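S-adenosylmethionine:tRNA ribosyltransferase-isomerase (Thermotoga maritima, PDB 1VKY) probably transfers and isomerizes the ribose moiety of S-adenosylmethionine onto the 7-aminomethyl group of preQ1-modified tRNA, giving epoxyqueuosine in the queuosine pathway. Local coordinates at residues V209-G214 / H232-V238. Residues are numbered along the deposited sequence; the frame is centred on the assembly and turned at random.
Sequences VVLHVG and HEEFYQV
The imidazole of His-212 meets Gln-237 of the neighbouring strand edge-on: CB of Gln-237 lies in the ring plane at its rim, and NE2 of His-212 donates a hydrogen bond to OE1 of Gln-237 at 2.7 Å. Over one face of the same ring sits CG1 of Val-210, offset toward the rim. The amide is turned 39° from the imidazole, and although OE1 stays near the ring plane, the imidazole NE2 approaches OE1 from 32° out of the amide plane. His-212 leans across with its CG anti to its own carbonyl carbon (chi1 -63°), and the extended chain of Gln-237 carries the amide out to meet it. Histidine suits the place by combining a flat surface for valine with a directional donor; glutamine can accept here and still donate through its own NE2 to Glu-96 of strand 89-97. The Phe-235 ring, on this same side of the sheet, turns its edge to the carbonyl oxygen of His-212 and also packs on Leu-93.

Beneath these groups the strands run antiparallel, with paired backbone bonds at Val-210/Gln-237 and His-212/Phe-235; N of Gly-214 extends the series to O of Glu-233 at 2.9 Å. On the other side of the sheet, CD1 of Leu-211 reaches CB of Glu-234 at 4.1 Å, and the aliphatic stem of this exposed glutamate also lies alongside Val-213. Val-209 CG1 meets Val-238 CG2 at 4.0 Å, beta-branched residues suited to this buried end of the strand pair.

Replacing His-212 with an alanine would probably leave Gln-237 OE1 without its imidazole donor and open a gap beside Val-210. A chain of hydrogen bonds, from imidazole to amide to the Glu-96 carboxylate, thus ties strand 205-213 through strand 234-238 to the antiparallel sheet.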
loop_
_atom_site.group_PDB
_atom_site.type_symbol
_atom_site.label_atom_id
_atom_site.label_comp_id
_atom_site.label_asym_id
_atom_site.label_seq_id
_atom_site.Cartn_x
_atom_site.Cartn_y
_atom_site.Cartn_z
ATOM N N VAL B 209 15.044 3.678 -16.993
ATOM C CA VAL B 209 14.067 3.986 -18.011
ATOM C C VAL B 209 12.980 4.735 -17.281
ATOM O O VAL B 209 12.836 4.616 -16.068
ATOM C CB VAL B 209 13.529 2.720 -18.760
ATOM C CG1 VAL B 209 14.654 2.106 -19.571
ATOM C CG2 VAL B 209 12.906 1.733 -17.833
ATOM N N VAL B 210 12.184 5.462 -18.028
ATOM C CA VAL B 210 11.162 6.330 -17.448
ATOM C C VAL B 210 9.797 6.014 -18.053
ATOM O O VAL B 210 9.671 5.615 -19.238
ATOM C CB VAL B 210 11.529 7.827 -17.676
ATOM C CG1 VAL B 210 10.577 8.753 -16.922
ATOM C CG2 VAL B 210 12.967 8.119 -17.225
ATOM N N LEU B 211 8.783 6.110 -17.217
ATOM C CA LEU B 211 7.410 5.973 -17.651
ATOM C C LEU B 211 6.723 7.307 -17.331
ATOM O O LEU B 211 6.585 7.682 -16.178
ATOM C CB LEU B 211 6.728 4.813 -16.950
ATOM C CG LEU B 211 5.375 4.464 -17.574
ATOM C CD1 LEU B 211 5.493 3.970 -19.027
ATOM C CD2 LEU B 211 4.634 3.460 -16.721
ATOM N N HIS B 212 6.341 8.031 -18.355
ATOM C CA HIS B 212 5.716 9.336 -18.174
ATOM C C HIS B 212 4.214 9.128 -18.196
ATOM O O HIS B 212 3.682 8.692 -19.201
ATOM C CB HIS B 212 6.116 10.249 -19.296
ATOM C CG HIS B 212 7.583 10.525 -19.346
ATOM N ND1 HIS B 212 8.171 11.506 -18.586
ATOM C CD2 HIS B 212 8.584 9.952 -20.064
ATOM C CE1 HIS B 212 9.474 11.537 -18.832
ATOM N NE2 HIS B 212 9.753 10.603 -19.725
ATOM N N VAL B 213 3.554 9.469 -17.095
ATOM C CA VAL B 213 2.137 9.188 -16.879
ATOM C C VAL B 213 1.298 10.479 -17.001
ATOM O O VAL B 213 1.502 11.469 -16.278
ATOM C CB VAL B 213 1.935 8.507 -15.521
ATOM C CG1 VAL B 213 0.477 8.149 -15.320
ATOM C CG2 VAL B 213 2.818 7.273 -15.429
ATOM N N GLY B 214 0.397 10.453 -17.974
ATOM C CA GLY B 214 -0.443 11.583 -18.308
ATOM C C GLY B 214 -1.734 11.565 -17.515
ATOM O O GLY B 214 -2.736 10.997 -17.958
ATOM N N HIS B 232 -4.093 6.562 -17.726
ATOM C CA HIS B 232 -4.537 6.756 -19.103
ATOM C C HIS B 232 -3.566 7.672 -19.861
ATOM O O HIS B 232 -3.421 8.839 -19.532
ATOM C CB HIS B 232 -5.952 7.334 -19.123
ATOM C CG HIS B 232 -6.581 7.338 -20.480
ATOM N ND1 HIS B 232 -6.215 8.231 -21.467
ATOM C CD2 HIS B 232 -7.551 6.559 -21.016
ATOM C CE1 HIS B 232 -6.930 7.999 -22.554
ATOM N NE2 HIS B 232 -7.749 6.990 -22.307
ATOM N N GLU B 233 -2.942 7.130 -20.901
ATOM C CA GLU B 233 -1.729 7.698 -21.547
ATOM C C GLU B 233 -0.426 7.588 -20.735
ATOM O O GLU B 233 -0.231 8.220 -19.707
ATOM C CB GLU B 233 -1.931 9.115 -22.065
ATOM C CG GLU B 233 -2.610 9.126 -23.422
ATOM C CD GLU B 233 -2.121 10.241 -24.310
ATOM O OE1 GLU B 233 -1.980 11.384 -23.808
ATOM O OE2 GLU B 233 -1.898 9.969 -25.509
ATOM N N GLU B 234 0.455 6.741 -21.247
ATOM C CA GLU B 234 1.743 6.472 -20.652
ATOM C C GLU B 234 2.750 6.386 -21.773
ATOM O O GLU B 234 2.522 5.732 -22.788
ATOM C CB GLU B 234 1.698 5.171 -19.869
ATOM C CG GLU B 234 0.903 5.288 -18.580
ATOM C CD GLU B 234 0.683 3.952 -17.876
ATOM O OE1 GLU B 234 1.002 2.901 -18.493
ATOM O OE2 GLU B 234 0.181 3.960 -16.711
ATOM N N PHE B 235 3.856 7.094 -21.611
ATOM C CA PHE B 235 4.885 7.101 -22.607
ATOM C C PHE B 235 6.131 6.587 -21.937
ATOM O O PHE B 235 6.483 7.031 -20.834
ATOM C CB PHE B 235 5.128 8.517 -23.161
ATOM C CG PHE B 235 3.912 9.147 -23.767
ATOM C CD1 PHE B 235 3.031 9.867 -22.972
ATOM C CD2 PHE B 235 3.643 9.012 -25.094
ATOM C CE1 PHE B 235 1.907 10.440 -23.506
ATOM C CE2 PHE B 235 2.524 9.584 -25.648
ATOM C CZ PHE B 235 1.654 10.306 -24.857
ATOM N N TYR B 236 6.798 5.636 -22.577
ATOM C CA TYR B 236 8.095 5.209 -22.063
ATOM C C TYR B 236 9.145 6.127 -22.623
ATOM O O TYR B 236 8.986 6.717 -23.701
ATOM C CB TYR B 236 8.418 3.748 -22.431
ATOM C CG TYR B 236 8.590 3.517 -23.907
ATOM C CD1 TYR B 236 9.802 3.843 -24.557
ATOM C CD2 TYR B 236 7.556 3.009 -24.678
ATOM C CE1 TYR B 236 9.958 3.626 -25.893
ATOM C CE2 TYR B 236 7.737 2.773 -26.021
ATOM C CZ TYR B 236 8.920 3.076 -26.615
ATOM O OH TYR B 236 9.056 2.897 -27.965
ATOM N N GLN B 237 10.241 6.242 -21.894
ATOM C CA GLN B 237 11.428 6.913 -22.415
ATOM C C GLN B 237 12.656 6.101 -22.049
ATOM O O GLN B 237 12.797 5.681 -20.914
ATOM C CB GLN B 237 11.553 8.321 -21.796
ATOM C CG GLN B 237 12.761 9.132 -22.316
ATOM C CD GLN B 237 12.960 10.453 -21.600
ATOM O OE1 GLN B 237 12.346 10.688 -20.564
ATOM N NE2 GLN B 237 13.838 11.301 -22.142
ATOM N N VAL B 238 13.530 5.888 -23.021
ATOM C CA VAL B 238 14.840 5.290 -22.838
ATOM C C VAL B 238 15.839 6.307 -23.328
ATOM O O VAL B 238 16.052 6.490 -24.529
ATOM C CB VAL B 238 15.032 3.973 -23.636
ATOM C CG1 VAL B 238 16.348 3.285 -23.225
ATOM C CG2 VAL B 238 13.877 3.027 -23.374
#